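Local coordinates for protein 432aa long hypothetical deoxyribodipyrimidine photolyase (Sulfolobus tokodaii, PDB 2E0I) that probably uses light gathered by flavin to split cyclobutane pyrimidine dimers in DNA, with a second FAD that may serve as its light-harvesting antenna, at residues R71-F76 against D163-S168; I34-Q39 against G77-V82; R204-A209 against E372-E377. One frame throughout, in Å; residues are numbered along the deposited sequence.

Interaction 1 of 3, residues R71-F76 against D163-S168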
# COMPACT_ATOMS: atom_id res chain seq x y z
N ARG A 71 19.53 6.37 18.98
CA ARG A 71 19.55 5.36 17.94
C ARG A 71 18.27 4.57 18.08
O ARG A 71 17.63 4.59 19.12
CB ARG A 71 20.75 4.41 18.06
CG ARG A 71 20.64 3.39 19.18
CD ARG A 71 21.78 2.37 19.14
NE ARG A 71 21.78 1.46 20.29
CZ ARG A 71 20.90 0.47 20.48
NH1 ARG A 71 19.94 0.26 19.60
NH2 ARG A 71 20.98 -0.30 21.55
N LEU A 72 17.92 3.86 17.02
CA LEU A 72 16.72 3.05 17.02
C LEU A 72 16.95 1.82 17.91
O LEU A 72 17.93 1.09 17.75
CB LEU A 72 16.39 2.63 15.59
CG LEU A 72 15.03 1.97 15.43
CD1 LEU A 72 13.95 2.92 15.97
CD2 LEU A 72 14.79 1.64 13.96
N ASN A 73 16.05 1.62 18.87
CA ASN A 73 16.11 0.49 19.79
C ASN A 73 15.22 -0.61 19.23
O ASN A 73 13.99 -0.49 19.25
CB ASN A 73 15.61 0.93 21.16
CG ASN A 73 16.54 1.94 21.83
OD1 ASN A 73 17.54 1.57 22.44
ND2 ASN A 73 16.21 3.21 21.69
N VAL A 74 15.84 -1.69 18.75
CA VAL A 74 15.08 -2.78 18.16
C VAL A 74 14.86 -4.00 19.05
O VAL A 74 15.75 -4.42 19.78
CB VAL A 74 15.76 -3.25 16.85
CG1 VAL A 74 14.94 -4.36 16.21
CG2 VAL A 74 15.91 -2.07 15.90
N PHE A 75 13.66 -4.55 18.97
CA PHE A 75 13.26 -5.72 19.74
C PHE A 75 12.62 -6.72 18.80
O PHE A 75 12.23 -6.36 17.69
CB PHE A 75 12.25 -5.32 20.82
CG PHE A 75 12.83 -4.43 21.88
CD1 PHE A 75 13.46 -4.98 22.99
CD2 PHE A 75 12.77 -3.04 21.75
CE1 PHE A 75 14.04 -4.16 23.96
CE2 PHE A 75 13.34 -2.21 22.72
CZ PHE A 75 13.98 -2.77 23.83
N PHE A 76 12.50 -7.97 19.23
CA PHE A 76 11.90 -8.98 18.37
C PHE A 76 10.83 -9.75 19.11
O PHE A 76 10.98 -10.05 20.30
CB PHE A 76 12.98 -9.95 17.86
CG PHE A 76 12.45 -11.01 16.95
CD1 PHE A 76 12.15 -10.72 15.62
CD2 PHE A 76 12.21 -12.30 17.43
CE1 PHE A 76 11.61 -11.70 14.78
CE2 PHE A 76 11.67 -13.28 16.61
CZ PHE A 76 11.37 -12.98 15.27
N ASP A 163 16.38 9.13 24.30
CA ASP A 163 17.24 8.29 25.12
C ASP A 163 17.43 6.92 24.44
O ASP A 163 16.88 6.66 23.38
CB ASP A 163 16.64 8.13 26.51
CG ASP A 163 17.60 7.48 27.49
OD1 ASP A 163 18.81 7.82 27.44
OD2 ASP A 163 17.15 6.65 28.32
N VAL A 164 18.23 6.06 25.06
CA VAL A 164 18.51 4.74 24.49
C VAL A 164 18.47 3.66 25.56
O VAL A 164 18.54 3.96 26.75
CB VAL A 164 19.91 4.73 23.85
CG1 VAL A 164 20.30 3.33 23.43
CG2 VAL A 164 19.92 5.66 22.65
N THR A 165 18.33 2.42 25.13
CA THR A 165 18.32 1.29 26.04
C THR A 165 19.47 0.41 25.59
O THR A 165 19.43 -0.15 24.50
CB THR A 165 17.03 0.47 25.95
OG1 THR A 165 15.95 1.23 26.49
CG2 THR A 165 17.17 -0.82 26.74
N ASP A 166 20.49 0.31 26.43
CA ASP A 166 21.64 -0.50 26.09
C ASP A 166 21.31 -1.94 25.72
O ASP A 166 21.90 -2.48 24.78
CB ASP A 166 22.65 -0.47 27.23
CG ASP A 166 23.42 0.84 27.30
OD1 ASP A 166 24.33 0.96 28.14
OD2 ASP A 166 23.10 1.76 26.50
N SER A 167 20.38 -2.55 26.44
CA SER A 167 20.00 -3.94 26.16
C SER A 167 19.59 -4.18 24.69
O SER A 167 20.16 -5.05 24.02
CB SER A 167 18.87 -4.39 27.10
OG SER A 167 17.60 -3.81 26.76
N SER A 168 18.62 -3.41 24.21
CA SER A 168 18.08 -3.54 22.85
C SER A 168 19.10 -3.77 21.74
O SER A 168 20.25 -3.36 21.84
CB SER A 168 17.26 -2.31 22.49
OG SER A 168 18.10 -1.21 22.17
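The amide oxygen of Asn73 is where the two segments meet most closely. Thr165 N donates to Asn73 OD1 at 2.9 Å in a nearly straight bond (161° at the hydrogen), coming from above the carbonyl plane. Ser168 OG stands 2.8 Å from that same OD1; its single proton could go there or to Thr165 O. Ser168 CB rests obliquely against the end of the Phe75 ring, 3.6 Å from CZ. Arg71 reaches in from the other end, its CG set between the backbone N and the carbonyl carbon (chi1 75°) and the chain extended to NE. Its NH2 gives a 3.2 Å hydrogen bond to Ser168 O, while Val164 CG1 covers a face of the group, 3.9 Å from NE.

Further out, Arg71 NH1 bonds to Met169 O, and the Asn73 amide is kept from turning because its ND2 donates to Pro31 O. Phe75 is backed by Phe86 and Phe87. Strand 73-76 is the outermost strand on its side of the five-stranded parallel sheet, and Val74 is paired through its backbone with Met169. A long interdomain linker lying along the edge strand of the Rossmann-like N-terminal domain is a feature of the photolyase fold.

Interaction 2 of 3, residues I34-Q39 against G77-V82. With FAD (flavin-adenine dinucleotide), chain F.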
# COMPACT_ATOMS: atom_id res chain seq x y z
N ILE A 34 9.61 -2.71 16.83
CA ILE A 34 9.50 -4.11 17.16
C ILE A 34 9.30 -4.96 15.92
O ILE A 34 8.32 -4.80 15.20
CB ILE A 34 8.30 -4.34 18.10
CG1 ILE A 34 8.51 -3.56 19.40
CG2 ILE A 34 8.13 -5.83 18.37
CD1 ILE A 34 7.33 -3.60 20.33
N ALA A 35 10.26 -5.87 15.68
CA ALA A 35 10.19 -6.78 14.55
C ALA A 35 9.25 -7.91 14.98
O ALA A 35 9.60 -8.72 15.84
CB ALA A 35 11.57 -7.33 14.23
N ASP A 36 8.05 -7.93 14.40
CA ASP A 36 7.02 -8.90 14.75
C ASP A 36 7.00 -10.11 13.82
O ASP A 36 6.75 -9.99 12.62
CB ASP A 36 5.66 -8.21 14.78
CG ASP A 36 4.55 -9.07 15.39
OD1 ASP A 36 3.66 -8.51 16.07
OD2 ASP A 36 4.57 -10.31 15.17
N PRO A 37 7.25 -11.31 14.38
CA PRO A 37 7.25 -12.55 13.60
C PRO A 37 5.95 -12.84 12.85
O PRO A 37 5.95 -13.58 11.87
CB PRO A 37 7.59 -13.61 14.66
CG PRO A 37 7.02 -13.04 15.89
CD PRO A 37 7.45 -11.61 15.80
N ARG A 38 4.84 -12.26 13.30
CA ARG A 38 3.54 -12.46 12.66
C ARG A 38 3.49 -11.71 11.34
O ARG A 38 2.66 -12.01 10.49
CB ARG A 38 2.39 -11.97 13.55
CG ARG A 38 2.26 -12.76 14.83
CD ARG A 38 1.27 -12.16 15.79
NE ARG A 38 1.72 -10.86 16.27
CZ ARG A 38 1.07 -10.14 17.16
NH1 ARG A 38 -0.06 -10.59 17.69
NH2 ARG A 38 1.54 -8.95 17.53
N GLN A 39 4.39 -10.74 11.20
CA GLN A 39 4.47 -9.92 10.00
C GLN A 39 5.69 -10.27 9.16
O GLN A 39 5.63 -10.21 7.93
CB GLN A 39 4.51 -8.44 10.39
CG GLN A 39 3.24 -7.95 11.09
CD GLN A 39 3.34 -6.51 11.58
OE1 GLN A 39 4.07 -6.21 12.53
NE2 GLN A 39 2.60 -5.61 10.92
N GLY A 77 9.74 -10.07 18.40
CA GLY A 77 8.64 -10.81 18.99
C GLY A 77 7.29 -10.16 18.72
O GLY A 77 7.20 -9.16 18.01
N GLU A 78 6.23 -10.74 19.27
CA GLU A 78 4.90 -10.16 19.09
C GLU A 78 4.81 -8.92 19.97
O GLU A 78 5.11 -8.97 21.16
CB GLU A 78 3.83 -11.18 19.48
CG GLU A 78 3.86 -12.46 18.63
CD GLU A 78 2.73 -13.42 18.96
OE1 GLU A 78 2.79 -14.58 18.49
OE2 GLU A 78 1.78 -13.03 19.67
N ALA A 79 4.40 -7.80 19.37
CA ALA A 79 4.29 -6.54 20.08
C ALA A 79 3.83 -6.64 21.54
O ALA A 79 4.55 -6.20 22.44
CB ALA A 79 3.36 -5.61 19.32
N GLU A 80 2.65 -7.19 21.77
CA GLU A 80 2.13 -7.32 23.13
C GLU A 80 3.09 -8.06 24.07
O GLU A 80 3.32 -7.62 25.20
CB GLU A 80 0.74 -8.00 23.14
CG GLU A 80 0.62 -9.25 22.27
CD GLU A 80 0.25 -8.92 20.84
OE1 GLU A 80 0.91 -8.04 20.25
OE2 GLU A 80 -0.71 -9.53 20.32
N LYS A 81 3.65 -9.17 23.61
CA LYS A 81 4.59 -9.93 24.44
C LYS A 81 5.89 -9.17 24.69
O LYS A 81 6.46 -9.28 25.76
CB LYS A 81 4.87 -11.28 23.79
CG LYS A 81 3.66 -12.18 23.77
CD LYS A 81 3.91 -13.46 23.01
CE LYS A 81 2.61 -14.24 22.90
NZ LYS A 81 2.60 -15.20 21.76
N VAL A 82 6.35 -8.40 23.71
CA VAL A 82 7.58 -7.64 23.87
C VAL A 82 7.42 -6.59 24.95
O VAL A 82 8.25 -6.50 25.85
CB VAL A 82 7.97 -6.93 22.57
CG1 VAL A 82 9.12 -5.96 22.84
CG2 VAL A 82 8.37 -7.97 21.54
PA FAD F . 0.58 -6.25 7.88
O1A FAD F . -0.07 -6.03 6.57
O2A FAD F . 1.97 -6.71 8.06
O5B FAD F . -0.15 -7.65 8.20
C5B FAD F . -0.10 -8.21 9.52
C4B FAD F . -0.96 -9.47 9.64
O4B FAD F . -2.14 -9.28 8.84
C3B FAD F . -0.25 -10.69 9.06
O3B FAD F . -0.80 -11.88 9.63
C2B FAD F . -0.64 -10.58 7.59
O2B FAD F . -0.55 -11.87 6.97
C1B FAD F . -2.12 -10.22 7.75
N9A FAD F . -2.68 -9.63 6.51
C8A FAD F . -2.17 -8.60 5.83
N7A FAD F . -2.96 -8.30 4.80
C5A FAD F . -3.99 -9.14 4.82
C6A FAD F . -5.12 -9.30 4.04
N6A FAD F . -5.32 -8.53 2.97
N1A FAD F . -6.00 -10.26 4.35
C2A FAD F . -5.80 -11.06 5.39
N3A FAD F . -4.73 -10.93 6.15
C4A FAD F . -3.81 -9.99 5.90
N1 FAD F . 5.47 -3.00 11.53
C2 FAD F . 6.08 -3.32 12.75
O2 FAD F . 5.88 -2.62 13.74
N3 FAD F . 6.88 -4.47 12.84
C4 FAD F . 7.06 -5.29 11.73
O4 FAD F . 7.77 -6.29 11.81
C4X FAD F . 6.44 -4.98 10.52
N5 FAD F . 6.56 -5.84 9.42
C5X FAD F . 5.91 -5.54 8.22
C6 FAD F . 5.96 -6.45 7.16
C7 FAD F . 5.25 -6.21 5.99
C7M FAD F . 5.32 -7.22 4.85
C8 FAD F . 4.48 -5.05 5.88
C8M FAD F . 3.68 -4.76 4.61
C9 FAD F . 4.43 -4.14 6.93
C9A FAD F . 5.15 -4.38 8.11
N10 FAD F . 5.06 -3.50 9.20
C10 FAD F . 5.65 -3.84 10.42
C1' FAD F . 4.29 -2.24 9.09
C2' FAD F . 2.79 -2.45 9.32
O2' FAD F . 2.06 -1.91 8.21
C3' FAD F . 2.34 -1.77 10.62
O3' FAD F . 2.99 -2.40 11.73
C4' FAD F . 0.83 -1.87 10.79
O4' FAD F . 0.43 -1.05 11.90
C5' FAD F . 0.40 -3.32 11.05
O5' FAD F . -0.89 -3.59 10.50
P FAD F . -1.01 -4.20 9.01
O1P FAD F . -2.42 -4.60 8.82
O2P FAD F . -0.40 -3.26 8.04
O3P FAD F . -0.12 -5.53 9.14
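Three carboxylates surround the guanidinium of Arg38. Glu78 lies over one face, its carboxylate only 9° from parallel and its CG 3.6 Å from Arg38 NE; no N-H points at it, so this long pairing is one of charges alone. The edges take real bonds. Asp36 is gripped side-on, with NH2 to OD1 at 2.6 Å and NE to OD2 at 3.1 Å, both oxygens using their syn lone pairs in the guanidinium plane. Glu80 is held end-on, Arg38 NH1 to Glu80 OE2 and Arg38 NH2 to Glu80 OE1 each at 2.9 Å, but its carboxylate is turned 67° and is met from above. The bend at Arg38 chi3 (-66°) folds the group back onto Asp36, which also N-caps helix 37-40 by accepting from Arg38 N.

All this sits at the C-terminal end of a Rossmann-like sheet, where the turn after strand 28-35 receives the FAD thought to be the antenna. Flavin N3 donates to Ile34 O at 2.8 Å, Asp36 N donates to flavin O4, and Gln39 NE2 reaches the diphosphate. Behind the turn, Gly77 N bonds to Ala35 O at 2.9 Å; Gly77 has a positive phi, a conformation readily taken by glycine. Deeper in, Ile34 and Val82 meet tip to tip, CG2 to CG2 at 3.8 Å.

Interaction 3 of 3, residues R204-A209 against E372-E377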
# COMPACT_ATOMS: atom_id res chain seq x y z
N ARG A 204 -1.12 13.38 -17.62
CA ARG A 204 -0.87 12.18 -18.40
C ARG A 204 -0.38 11.03 -17.52
O ARG A 204 0.41 10.19 -17.95
CB ARG A 204 0.15 12.50 -19.49
CG ARG A 204 -0.32 13.56 -20.47
CD ARG A 204 0.67 13.76 -21.61
NE ARG A 204 0.85 12.55 -22.41
CZ ARG A 204 -0.10 11.98 -23.16
NH1 ARG A 204 -1.32 12.51 -23.21
NH2 ARG A 204 0.16 10.89 -23.86
N ARG A 205 -0.88 10.99 -16.29
CA ARG A 205 -0.46 9.97 -15.35
C ARG A 205 -0.89 8.56 -15.74
O ARG A 205 -0.45 7.59 -15.13
CB ARG A 205 -0.96 10.30 -13.94
CG ARG A 205 -2.43 10.00 -13.69
CD ARG A 205 -2.80 10.32 -12.24
NE ARG A 205 -3.44 11.62 -12.14
CZ ARG A 205 -4.74 11.83 -12.33
NH1 ARG A 205 -5.54 10.83 -12.63
NH2 ARG A 205 -5.23 13.06 -12.26
N ASP A 206 -1.74 8.44 -16.75
CA ASP A 206 -2.22 7.13 -17.18
C ASP A 206 -1.26 6.41 -18.11
O ASP A 206 -1.28 5.19 -18.19
CB ASP A 206 -3.57 7.26 -17.89
CG ASP A 206 -4.68 7.68 -16.95
OD1 ASP A 206 -5.19 6.80 -16.20
OD2 ASP A 206 -5.05 8.88 -16.94
N TYR A 207 -0.42 7.16 -18.80
CA TYR A 207 0.51 6.56 -19.73
C TYR A 207 1.73 6.02 -19.01
O TYR A 207 2.58 6.77 -18.53
CB TYR A 207 0.89 7.60 -20.77
CG TYR A 207 -0.33 8.18 -21.45
CD1 TYR A 207 -0.77 7.69 -22.68
CD2 TYR A 207 -1.08 9.18 -20.83
CE1 TYR A 207 -1.94 8.18 -23.27
CE2 TYR A 207 -2.25 9.67 -21.41
CZ TYR A 207 -2.67 9.16 -22.62
OH TYR A 207 -3.85 9.64 -23.17
N PRO A 208 1.84 4.68 -18.91
CA PRO A 208 2.94 3.99 -18.24
C PRO A 208 4.30 4.32 -18.84
O PRO A 208 5.26 4.49 -18.11
CB PRO A 208 2.61 2.51 -18.42
CG PRO A 208 1.15 2.50 -18.64
CD PRO A 208 0.91 3.70 -19.50
N ALA A 209 4.37 4.40 -20.16
CA ALA A 209 5.64 4.68 -20.83
C ALA A 209 6.20 6.02 -20.37
O ALA A 209 7.41 6.17 -20.18
CB ALA A 209 5.45 4.67 -22.32
N GLU A 372 -4.04 0.17 -26.62
CA GLU A 372 -3.71 1.07 -27.71
C GLU A 372 -3.79 2.55 -27.38
O GLU A 372 -3.11 3.36 -28.00
CB GLU A 372 -4.61 0.76 -28.91
CG GLU A 372 -4.26 1.56 -30.15
CD GLU A 372 -4.80 0.92 -31.40
OE1 GLU A 372 -4.41 -0.24 -31.69
OE2 GLU A 372 -5.61 1.56 -32.11
N LYS A 373 -4.61 2.90 -26.39
CA LYS A 373 -4.74 4.30 -26.02
C LYS A 373 -3.64 4.78 -25.09
O LYS A 373 -3.10 5.88 -25.28
CB LYS A 373 -6.09 4.55 -25.35
CG LYS A 373 -6.24 5.98 -24.88
CD LYS A 373 -7.59 6.25 -24.26
CE LYS A 373 -7.71 7.73 -23.92
NZ LYS A 373 -9.05 8.04 -23.35
N PHE A 374 -3.29 3.96 -24.09
CA PHE A 374 -2.28 4.34 -23.11
C PHE A 374 -0.86 3.91 -23.38
O PHE A 374 0.03 4.21 -22.59
CB PHE A 374 -2.72 3.87 -21.73
CG PHE A 374 -3.99 4.51 -21.27
CD1 PHE A 374 -4.06 5.89 -21.11
CD2 PHE A 374 -5.13 3.75 -21.06
CE1 PHE A 374 -5.25 6.51 -20.74
CE2 PHE A 374 -6.33 4.36 -20.69
CZ PHE A 374 -6.40 5.74 -20.53
N ASP A 375 -0.64 3.22 -24.49
CA ASP A 375 0.71 2.81 -24.88
C ASP A 375 0.71 2.71 -26.40
O ASP A 375 0.99 1.66 -26.97
CB ASP A 375 1.07 1.46 -24.26
CG ASP A 375 2.58 1.23 -24.20
OD1 ASP A 375 3.00 0.05 -24.08
OD2 ASP A 375 3.35 2.23 -24.27
N PRO A 376 0.39 3.82 -27.07
CA PRO A 376 0.33 3.92 -28.53
C PRO A 376 1.58 3.44 -29.27
O PRO A 376 1.48 2.86 -30.35
CB PRO A 376 0.05 5.40 -28.76
CG PRO A 376 0.75 6.04 -27.64
CD PRO A 376 0.33 5.17 -26.48
N GLU A 377 2.74 3.67 -28.69
CA GLU A 377 4.00 3.28 -29.31
C GLU A 377 4.44 1.92 -28.79
O GLU A 377 5.47 1.40 -29.21
CB GLU A 377 5.08 4.31 -29.00
CG GLU A 377 4.54 5.72 -28.79
CD GLU A 377 3.89 6.30 -30.04
OE1 GLU A 377 3.10 5.58 -30.69
OE2 GLU A 377 4.15 7.49 -30.36
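Phe374 turns its edge to one face of Tyr207 in a T-shaped stack, the ring centroids 5.2 Å apart and the planes at 67°. This is the dense half of the contact. Tyr207 CG stands anti to the carbonyl carbon (chi1 -55°), which places the ring against Phe374. Phe374 CD1 sits toward the rim of the phenol ring, 3.8 Å from Tyr207 CE1, and Arg204 NH2 lies over the centre of the opposite face, so the tyrosine is sandwiched. At the Tyr207 edge, near the ring plane, Lys373 O approaches CE1 to 3.3 Å. The same side of Phe374, CD1 and CE1, also meets Asp206, whose CB is 3.4 Å from Phe374 CE1; Asp206 OD1 forms a salt bridge with Arg310. Pro208 CD rests on Phe374 O at 3.3 Å.

The loop is shaped by a type I turn from Arg204 to Tyr207, which presents Asp206 and Tyr207 to the C-terminal part of helix 367-374 in the helical, FAD-binding part of the photolyase fold. Arg205, in the same turn, faces away from the helix and touches the FAD.

Toward solvent the fit slackens. The exposed Ala209 merely brings CB within 3.8 Å of OD2 of Asp375, a buried carboxylate engaged by Phe380 N and Ile381 N of helix 379-384. Lys373 carries its extended chain over the Phe374 ring, CG above its centre, before ending at the exposed surface.

Interactions 1 and 2 are neighbours in the N-terminal alpha/beta domain, their centres about 15 Å apart. Strand 73-76 is followed, after a short turn, by helix 79-86 and pairs with strand 28-35, Phe75 O lying 2.9 Å from Ala35 N, so the linker-covered sheet edge and the flavin-binding turn form one unit. Their segments alternate along the chain. Interaction 3 follows both in sequence, across the chain's centre, centre to centre about 48 Å from interaction 1 and about 43 Å from interaction 2, in the helical part, between a loop and the end of helix 367-374. Interactions 2 and 3 belong to separate FAD sites: interaction 2 lines the presumed light-harvesting one, while Arg205 of interaction 3 touches the other, probably catalytic.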